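PDB 5TR7: D-alanyl-D-alanine carboxypeptidase, which probably removes the terminal D-alanine from the peptide stems of cell-wall precursors, as a penicillin-binding serine carboxypeptidase of the peptidase S11 family. Local coordinates for residues V12-H17 and L153-Q158; G112-F117 and F135-G140; M130-F135 and Y147-D152. All blocks are in the same frame, centred on the assembly; numbering follows the deposited sequence.

Contact 1: V12-H17 and L153-Q158; sequences VLMDYH and LALLGQ
Val12, Met14 and Tyr16 on one side and Ala154, Leu155 and Gln158 on the other make a buried helix-on-sheet contact, in which helix 150-163 lies against strand 10-15 of the five-stranded antiparallel sheet. The two short axes come within 9.4 Å and run at 38° to each other. Ala154 faces the strand: its CB meets Val12 CG1 at 3.8 Å and the Met14 methyl slightly farther off. That methionine runs out extended from the strand and bends only at its last torsion (chi3 -78°), which brings Met14 CE to 4.2 Å from both Ala154 CB and Leu155 CD2. A central antiparallel sheet with helices packed on it is the core of the transpeptidase fold that penicillin-binding proteins share with serine beta-lactamases, and here strand 221-230 extends the same apolar surface, Val226 touching both Val12 and Ala154. Past the end of the strand the chemistry turns polar. Gln158, extended beyond CG, reaches across so that NE2 donates to Tyr16 O at 2.9 Å, the oxygen lying in the plane of the amide. The stem of the same glutamine passes beside the Tyr16 ring, with CG 3.7 Å from CD1, while ring and amide planes stand 77° apart; Gln158 O approaches the ring at its edge.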
loop_
_atom_site.group_PDB
_atom_site.type_symbol
_atom_site.label_atom_id
_atom_site.label_comp_id
_atom_site.label_asym_id
_atom_site.label_seq_id
_atom_site.Cartn_x
_atom_site.Cartn_y
_atom_site.Cartn_z
ATOM N N VAL A 12 -6.037 -12.702 4.867
ATOM C CA VAL A 12 -5.025 -13.265 5.737
ATOM C C VAL A 12 -4.887 -12.405 6.952
ATOM O O VAL A 12 -5.013 -11.191 6.868
ATOM C CB VAL A 12 -3.684 -13.541 5.055
ATOM C CG1 VAL A 12 -3.088 -12.300 4.495
ATOM C CG2 VAL A 12 -2.716 -14.135 6.067
ATOM N N LEU A 13 -4.666 -13.024 8.091
ATOM C CA LEU A 13 -4.458 -12.304 9.313
ATOM C C LEU A 13 -3.158 -12.827 9.820
ATOM O O LEU A 13 -3.009 -13.993 9.988
ATOM C CB LEU A 13 -5.564 -12.589 10.296
ATOM C CG LEU A 13 -5.353 -12.073 11.702
ATOM C CD1 LEU A 13 -4.981 -10.623 11.685
ATOM C CD2 LEU A 13 -6.585 -12.292 12.538
ATOM N N MET A 14 -2.216 -11.954 10.078
ATOM C CA MET A 14 -0.891 -12.362 10.498
ATOM C C MET A 14 -0.418 -11.655 11.724
ATOM O O MET A 14 -0.622 -10.454 11.876
ATOM C CB MET A 14 0.074 -12.067 9.344
ATOM C CG MET A 14 1.547 -12.265 9.636
ATOM S SD MET A 14 2.590 -11.788 8.254
ATOM C CE MET A 14 2.392 -13.222 7.206
ATOM N N ASP A 15 0.196 -12.419 12.607
ATOM C CA ASP A 15 0.851 -11.847 13.784
ATOM C C ASP A 15 2.141 -11.161 13.271
ATOM O O ASP A 15 2.979 -11.809 12.674
ATOM C CB ASP A 15 1.203 -12.961 14.786
ATOM C CG ASP A 15 2.227 -12.531 15.814
ATOM O OD1 ASP A 15 2.231 -11.375 16.276
ATOM O OD2 ASP A 15 3.075 -13.371 16.132
ATOM N N TYR A 16 2.282 -9.866 13.517
ATOM C CA TYR A 16 3.422 -9.120 13.067
ATOM C C TYR A 16 4.699 -9.641 13.650
ATOM O O TYR A 16 5.698 -9.642 12.959
ATOM C CB TYR A 16 3.334 -7.605 13.409
ATOM C CG TYR A 16 4.637 -6.862 13.177
ATOM C CD1 TYR A 16 4.922 -6.285 11.933
ATOM C CD2 TYR A 16 5.584 -6.726 14.184
ATOM C CE1 TYR A 16 6.117 -5.648 11.717
ATOM C CE2 TYR A 16 6.782 -6.047 13.966
ATOM C CZ TYR A 16 7.034 -5.520 12.723
ATOM O OH TYR A 16 8.241 -4.875 12.433
ATOM N N HIS A 17 4.705 -10.028 14.924
ATOM C CA HIS A 17 5.943 -10.460 15.579
ATOM C C HIS A 17 6.581 -11.730 14.987
ATOM O O HIS A 17 7.709 -11.694 14.522
ATOM C CB HIS A 17 5.759 -10.617 17.098
ATOM C CG HIS A 17 5.201 -9.388 17.762
ATOM N ND1 HIS A 17 5.734 -8.121 17.559
ATOM C CD2 HIS A 17 4.174 -9.221 18.632
ATOM C CE1 HIS A 17 5.022 -7.227 18.235
ATOM N NE2 HIS A 17 4.066 -7.866 18.883
ATOM N N LEU A 153 1.000 -9.833 0.130
ATOM C CA LEU A 153 0.675 -8.475 0.513
ATOM C C LEU A 153 0.823 -8.289 2.043
ATOM O O LEU A 153 1.301 -7.246 2.489
ATOM C CB LEU A 153 -0.740 -8.082 -0.020
ATOM C CG LEU A 153 -0.848 -7.995 -1.563
ATOM C CD1 LEU A 153 -2.264 -8.049 -2.050
ATOM C CD2 LEU A 153 -0.189 -6.729 -2.039
ATOM N N ALA A 154 0.549 -9.333 2.834
ATOM C CA ALA A 154 0.746 -9.248 4.255
ATOM C C ALA A 154 2.229 -9.113 4.580
ATOM O O ALA A 154 2.622 -8.331 5.471
ATOM C CB ALA A 154 0.232 -10.501 4.909
ATOM N N LEU A 155 3.054 -9.923 3.899
ATOM C CA LEU A 155 4.502 -9.843 4.098
ATOM C C LEU A 155 4.943 -8.436 3.757
ATOM O O LEU A 155 5.727 -7.872 4.450
ATOM C CB LEU A 155 5.262 -10.837 3.184
ATOM C CG LEU A 155 5.216 -12.326 3.490
ATOM C CD1 LEU A 155 5.847 -13.201 2.365
ATOM C CD2 LEU A 155 5.855 -12.627 4.827
ATOM N N LEU A 156 4.356 -7.838 2.724
ATOM C CA LEU A 156 4.770 -6.516 2.312
ATOM C C LEU A 156 4.415 -5.463 3.348
ATOM O O LEU A 156 5.204 -4.561 3.630
ATOM C CB LEU A 156 4.212 -6.161 0.936
ATOM C CG LEU A 156 4.564 -4.817 0.334
ATOM C CD1 LEU A 156 6.043 -4.689 0.164
ATOM C CD2 LEU A 156 3.902 -4.603 -0.983
ATOM N N GLY A 157 3.205 -5.556 3.851
ATOM C CA GLY A 157 2.754 -4.612 4.896
ATOM C C GLY A 157 3.677 -4.744 6.113
ATOM O O GLY A 157 4.097 -3.750 6.697
ATOM N N GLN A 158 3.950 -5.993 6.518
ATOM C CA GLN A 158 4.817 -6.275 7.649
ATOM C C GLN A 158 6.217 -5.676 7.414
ATOM O O GLN A 158 6.802 -5.067 8.319
ATOM C CB GLN A 158 4.943 -7.806 7.853
ATOM C CG GLN A 158 5.910 -8.243 8.952
ATOM C CD GLN A 158 6.202 -9.733 8.968
ATOM O OE1 GLN A 158 6.426 -10.360 7.956
ATOM N NE2 GLN A 158 6.100 -10.312 10.132
#

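Contact 2: G112-F117 and F135-G140; sequences GTEDAF and FTNSHG
The first turn of helix 114-127 faces an irregular loop, and the two backbones come nearest at Glu114 and Asn137, whose CA atoms are 6.7 Å apart. Glu114 reaches over with an extended side chain, its CG anti to the backbone N (chi1 -164°), and delivers one carboxylate oxygen to the loop. Ser138 grips that oxygen twice: its backbone N donates to Glu114 OE1 at 2.8 Å, nearly straight and on the anti side, while Ser138 OG donates to OE1 at 2.7 Å from above the carboxylate plane. The other oxygen, OE2, accepts from a water that also lies 2.9 Å from His139 NE2, in the plane of the imidazole, so the carboxylate is engaged through both oxygens. Alongside, Phe117 lays CD2 against Ser138 CB at 3.9 Å, an apolar contact next to the polar one. The loop also holds its own shape. Asn137 OD1 accepts from His139 N and, at 2.7 Å, from Gly140 N, and the same oxygen sits over one face of the His139 ring, toward its rim. On the helix side, Thr113 is the N-cap, its OG1 receiving Ala116 N. The loop so fixed borders the probable active site: His139 O accepts from Lys38 NZ, the predicted proton acceptor, and Ser138 O from Thr41 OG1. An Asx turn tied to a helix N-terminus by a glutamate thus lines the SxxK region expected of a serine carboxypeptidase of this family.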
loop_
_atom_site.group_PDB
_atom_site.type_symbol
_atom_site.label_atom_id
_atom_site.label_comp_id
_atom_site.label_asym_id
_atom_site.label_seq_id
_atom_site.Cartn_x
_atom_site.Cartn_y
_atom_site.Cartn_z
ATOM N N GLY A 112 15.504 6.336 -12.999
ATOM C CA GLY A 112 15.553 6.868 -14.352
ATOM C C GLY A 112 14.306 6.614 -15.166
ATOM O O GLY A 112 13.757 7.535 -15.777
ATOM N N THR A 113 13.854 5.364 -15.204
ATOM C CA THR A 113 12.685 5.010 -15.993
ATOM C C THR A 113 11.777 4.135 -15.165
ATOM O O THR A 113 12.247 3.430 -14.251
ATOM C CB THR A 113 13.084 4.145 -17.183
ATOM O OG1 THR A 113 13.634 2.934 -16.674
ATOM C CG2 THR A 113 14.105 4.851 -18.082
ATOM N N GLU A 114 10.490 4.109 -15.513
ATOM C CA GLU A 114 9.579 3.278 -14.786
ATOM C C GLU A 114 10.002 1.824 -14.823
ATOM O O GLU A 114 9.907 1.142 -13.784
ATOM C CB GLU A 114 8.094 3.435 -15.183
ATOM C CG GLU A 114 7.137 2.808 -14.112
ATOM C CD GLU A 114 5.660 3.045 -14.414
ATOM O OE1 GLU A 114 4.771 2.740 -13.571
ATOM O OE2 GLU A 114 5.366 3.554 -15.505
ATOM N N ASP A 115 10.503 1.348 -15.958
ATOM C CA ASP A 115 10.894 -0.047 -16.110
ATOM C C ASP A 115 11.978 -0.459 -15.139
ATOM O O ASP A 115 11.893 -1.519 -14.524
ATOM C CB ASP A 115 11.340 -0.362 -17.548
ATOM C CG ASP A 115 10.206 -0.320 -18.554
ATOM O OD1 ASP A 115 9.010 -0.416 -18.176
ATOM O OD2 ASP A 115 10.528 -0.225 -19.750
ATOM N N ALA A 116 13.024 0.341 -15.021
ATOM C CA ALA A 116 14.095 0.001 -14.092
ATOM C C ALA A 116 13.555 0.040 -12.692
ATOM O O ALA A 116 13.897 -0.787 -11.870
ATOM C CB ALA A 116 15.264 0.951 -14.259
ATOM N N PHE A 117 12.647 0.960 -12.395
ATOM C CA PHE A 117 12.064 1.021 -11.011
ATOM C C PHE A 117 11.351 -0.282 -10.735
ATOM O O PHE A 117 11.503 -0.859 -9.661
ATOM C CB PHE A 117 11.161 2.213 -10.798
ATOM C CG PHE A 117 10.640 2.347 -9.393
ATOM C CD1 PHE A 117 11.397 2.947 -8.422
ATOM C CD2 PHE A 117 9.386 1.842 -9.044
ATOM C CE1 PHE A 117 10.901 3.089 -7.104
ATOM C CE2 PHE A 117 8.912 1.935 -7.756
ATOM C CZ PHE A 117 9.652 2.609 -6.788
ATOM N N PHE A 135 5.424 -7.538 -10.385
ATOM C CA PHE A 135 4.995 -6.214 -10.756
ATOM C C PHE A 135 5.443 -5.802 -12.157
ATOM O O PHE A 135 6.537 -6.197 -12.610
ATOM C CB PHE A 135 5.490 -5.232 -9.700
ATOM C CG PHE A 135 5.061 -5.606 -8.301
ATOM C CD1 PHE A 135 3.797 -5.333 -7.848
ATOM C CD2 PHE A 135 5.923 -6.291 -7.454
ATOM C CE1 PHE A 135 3.394 -5.691 -6.563
ATOM C CE2 PHE A 135 5.563 -6.610 -6.178
ATOM C CZ PHE A 135 4.288 -6.317 -5.705
ATOM N N THR A 136 4.586 -5.029 -12.842
ATOM C CA THR A 136 4.876 -4.488 -14.173
ATOM C C THR A 136 4.920 -2.963 -14.215
ATOM O O THR A 136 5.303 -2.384 -15.209
ATOM C CB THR A 136 3.870 -4.977 -15.210
ATOM O OG1 THR A 136 2.546 -4.595 -14.789
ATOM C CG2 THR A 136 3.997 -6.509 -15.367
ATOM N N ASN A 137 4.518 -2.289 -13.166
ATOM C CA ASN A 137 4.571 -0.860 -13.154
ATOM C C ASN A 137 4.591 -0.387 -11.686
ATOM O O ASN A 137 4.374 -1.192 -10.790
ATOM C CB ASN A 137 3.366 -0.331 -13.931
ATOM C CG ASN A 137 2.080 -0.661 -13.258
ATOM O OD1 ASN A 137 1.903 -0.444 -12.054
ATOM N ND2 ASN A 137 1.160 -1.167 -14.025
ATOM N N SER A 138 4.799 0.911 -11.459
ATOM C CA SER A 138 4.875 1.476 -10.128
ATOM C C SER A 138 3.540 1.872 -9.478
ATOM O O SER A 138 3.531 2.314 -8.301
ATOM C CB SER A 138 5.730 2.712 -10.203
ATOM O OG SER A 138 5.127 3.681 -11.086
ATOM N N HIS A 139 2.405 1.705 -10.167
ATOM C CA HIS A 139 1.128 2.181 -9.575
ATOM C C HIS A 139 0.010 1.174 -9.407
ATOM O O HIS A 139 -0.879 1.423 -8.576
ATOM C CB HIS A 139 0.619 3.391 -10.358
ATOM C CG HIS A 139 0.731 3.194 -11.827
ATOM N ND1 HIS A 139 -0.102 2.357 -12.513
ATOM C CD2 HIS A 139 1.598 3.688 -12.738
ATOM C CE1 HIS A 139 0.217 2.357 -13.795
ATOM N NE2 HIS A 139 1.244 3.171 -13.961
ATOM N N GLY A 140 0.031 0.068 -10.154
ATOM C CA GLY A 140 -1.004 -0.938 -10.051
ATOM C C GLY A 140 -2.051 -1.060 -11.168
ATOM O O GLY A 140 -2.849 -1.966 -11.150
HETATM O O HOH W 1 2.960 4.207 -16.009
#

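Contact 3: M130-F135 and Y147-D152; sequences MKNSHF and YSTPYD
Ser133 and Ser148 bring the two backbones to 4.0 Å between their CA atoms, and beside them His134 and Tyr147 form a single antiparallel bridge as a hydrogen-bonded pair, with His134 N to Tyr147 O at 2.8 Å and Tyr147 N to His134 O at 2.9 Å. Ser133 also closes a type I turn that begins at Met130 and packs against the start of helix 150-163. There Asp152, in the first turn, points its carboxylate at the loop. Asp152 OD2 takes Asn132 N on its syn lone pair at 2.9 Å and Ser133 OG on its anti lone pair at 2.7 Å, so bonds on both sides of OD2 limit the rotation of the carboxylate. Ser133 OG in turn accepts from Ser148 OG at 2.6 Å, making a chain of hydrogen bonds from Ser148 through Ser133 to the aspartate. With OG beside its backbone N (chi1 -61°), Ser133 can serve both partners. Met130 lies obliquely across Asp152, its CB near OD2. Along the bridge, the Tyr147 ring receives His134 CB over one face, a CH-pi contact at 4.0 Å to the ring centroid, and meets Asn132 O at its edge; the imidazole itself bonds through ND1 to Asn145 O. Thr149, the N-cap of helix 150-163, accepts Asp152 N on its OG1. Two donors on one carboxylate oxygen, and a place in the first turn of a helix, would both favour the charged form of Asp152.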
loop_
_atom_site.group_PDB
_atom_site.type_symbol
_atom_site.label_atom_id
_atom_site.label_comp_id
_atom_site.label_asym_id
_atom_site.label_seq_id
_atom_site.Cartn_x
_atom_site.Cartn_y
_atom_site.Cartn_z
ATOM N N MET A 130 8.055 -12.812 -1.235
ATOM C CA MET A 130 6.805 -12.675 -1.983
ATOM C C MET A 130 6.971 -13.524 -3.271
ATOM O O MET A 130 6.985 -13.008 -4.373
ATOM C CB MET A 130 6.550 -11.200 -2.303
ATOM C CG MET A 130 6.506 -10.330 -1.030
ATOM S SD MET A 130 6.408 -8.603 -1.414
ATOM C CE MET A 130 4.857 -8.414 -2.292
ATOM N N LYS A 131 6.994 -14.826 -3.113
ATOM C CA LYS A 131 7.218 -15.755 -4.225
ATOM C C LYS A 131 6.068 -15.866 -5.224
ATOM O O LYS A 131 6.259 -16.416 -6.280
ATOM C CB LYS A 131 7.556 -17.114 -3.638
ATOM C CG LYS A 131 8.618 -17.025 -2.541
ATOM C CD LYS A 131 9.179 -18.386 -2.206
ATOM C CE LYS A 131 8.092 -19.285 -1.637
ATOM N NZ LYS A 131 8.624 -20.631 -1.252
ATOM N N ASN A 132 4.891 -15.315 -4.903
ATOM C CA ASN A 132 3.767 -15.340 -5.822
ATOM C C ASN A 132 3.325 -13.940 -6.229
ATOM O O ASN A 132 2.152 -13.672 -6.444
ATOM C CB ASN A 132 2.623 -16.124 -5.194
ATOM C CG ASN A 132 2.889 -17.616 -5.134
ATOM O OD1 ASN A 132 3.538 -18.207 -5.977
ATOM N ND2 ASN A 132 2.296 -18.235 -4.164
ATOM N N SER A 133 4.294 -13.056 -6.368
ATOM C CA SER A 133 4.032 -11.701 -6.769
ATOM C C SER A 133 4.912 -11.261 -7.917
ATOM O O SER A 133 6.051 -11.679 -8.006
ATOM C CB SER A 133 4.261 -10.763 -5.575
ATOM O OG SER A 133 3.381 -11.086 -4.491
ATOM N N HIS A 134 4.373 -10.454 -8.814
ATOM C CA HIS A 134 5.172 -9.892 -9.877
ATOM C C HIS A 134 4.579 -8.539 -10.277
ATOM O O HIS A 134 3.395 -8.416 -10.499
ATOM C CB HIS A 134 5.263 -10.809 -11.083
ATOM C CG HIS A 134 6.237 -10.338 -12.111
ATOM N ND1 HIS A 134 5.863 -9.655 -13.243
ATOM C CD2 HIS A 134 7.583 -10.412 -12.139
ATOM C CE1 HIS A 134 6.945 -9.337 -13.932
ATOM N NE2 HIS A 134 8.002 -9.797 -13.288
ATOM N N PHE A 135 5.424 -7.538 -10.385
ATOM C CA PHE A 135 4.995 -6.214 -10.756
ATOM C C PHE A 135 5.443 -5.802 -12.157
ATOM O O PHE A 135 6.537 -6.197 -12.610
ATOM C CB PHE A 135 5.490 -5.232 -9.700
ATOM C CG PHE A 135 5.061 -5.606 -8.301
ATOM C CD1 PHE A 135 3.797 -5.333 -7.848
ATOM C CD2 PHE A 135 5.923 -6.291 -7.454
ATOM C CE1 PHE A 135 3.394 -5.691 -6.563
ATOM C CE2 PHE A 135 5.563 -6.610 -6.178
ATOM C CZ PHE A 135 4.288 -6.317 -5.705
ATOM N N TYR A 147 0.582 -9.210 -10.555
ATOM C CA TYR A 147 -0.220 -10.007 -9.620
ATOM C C TYR A 147 0.461 -10.202 -8.290
ATOM O O TYR A 147 1.671 -10.070 -8.176
ATOM C CB TYR A 147 -0.545 -11.391 -10.237
ATOM C CG TYR A 147 0.676 -12.186 -10.637
ATOM C CD1 TYR A 147 1.478 -12.825 -9.676
ATOM C CD2 TYR A 147 1.033 -12.293 -11.955
ATOM C CE1 TYR A 147 2.613 -13.522 -10.029
ATOM C CE2 TYR A 147 2.149 -13.019 -12.348
ATOM C CZ TYR A 147 2.918 -13.624 -11.410
ATOM O OH TYR A 147 3.986 -14.306 -11.887
ATOM N N SER A 148 -0.330 -10.539 -7.286
ATOM C CA SER A 148 0.193 -10.829 -5.975
ATOM C C SER A 148 -0.798 -11.746 -5.310
ATOM O O SER A 148 -1.622 -12.360 -6.001
ATOM C CB SER A 148 0.446 -9.584 -5.145
ATOM O OG SER A 148 1.135 -9.923 -3.948
ATOM N N THR A 149 -0.657 -11.904 -3.993
ATOM C CA THR A 149 -1.551 -12.745 -3.189
ATOM C C THR A 149 -1.730 -12.070 -1.830
ATOM O O THR A 149 -0.868 -11.260 -1.407
ATOM C CB THR A 149 -0.979 -14.161 -2.905
ATOM O OG1 THR A 149 0.184 -14.041 -2.079
ATOM C CG2 THR A 149 -0.614 -14.924 -4.181
ATOM N N PRO A 150 -2.843 -12.395 -1.137
ATOM C CA PRO A 150 -3.058 -11.837 0.184
ATOM C C PRO A 150 -1.892 -12.081 1.116
ATOM O O PRO A 150 -1.554 -11.207 1.919
ATOM C CB PRO A 150 -4.261 -12.604 0.700
ATOM C CG PRO A 150 -5.031 -12.923 -0.531
ATOM C CD PRO A 150 -4.039 -13.088 -1.636
ATOM N N TYR A 151 -1.334 -13.283 1.062
ATOM C CA TYR A 151 -0.228 -13.601 1.928
ATOM C C TYR A 151 0.973 -12.717 1.602
ATOM O O TYR A 151 1.548 -12.119 2.512
ATOM C CB TYR A 151 0.168 -15.073 1.792
ATOM C CG TYR A 151 1.339 -15.430 2.644
ATOM C CD1 TYR A 151 1.225 -15.447 4.042
ATOM C CD2 TYR A 151 2.571 -15.711 2.085
ATOM C CE1 TYR A 151 2.330 -15.699 4.838
ATOM C CE2 TYR A 151 3.671 -15.986 2.884
ATOM C CZ TYR A 151 3.529 -16.033 4.244
ATOM O OH TYR A 151 4.622 -16.325 5.010
ATOM N N ASP A 152 1.324 -12.616 0.320
ATOM C CA ASP A 152 2.450 -11.770 -0.079
ATOM C C ASP A 152 2.233 -10.303 0.299
ATOM O O ASP A 152 3.176 -9.621 0.678
ATOM C CB ASP A 152 2.752 -11.882 -1.549
ATOM C CG ASP A 152 3.333 -13.266 -1.948
ATOM O OD1 ASP A 152 3.400 -14.212 -1.119
ATOM O OD2 ASP A 152 3.735 -13.380 -3.109
#

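Contact 1 is buried and the most apolar of the three, joining helix 150-163 to the sheet with a lone glutamine bond, whereas contacts 2 and 3 fasten loop to helix start through carboxylates that each accept two bonds on one oxygen. Contact 2 is also buried, beside the predicted catalytic lysine; contact 3 is partly buried, the Met130 side chain about 12 Å from that of Lys38. Contacts 1 and 3 use successive turns of helix 150-163 and touch directly, Val12 CG1 lying 3.2 Å from Pro150 O. The segments of contacts 2 and 3 overlap at Phe135, in the loop from helix 114-127 to helix 150-163.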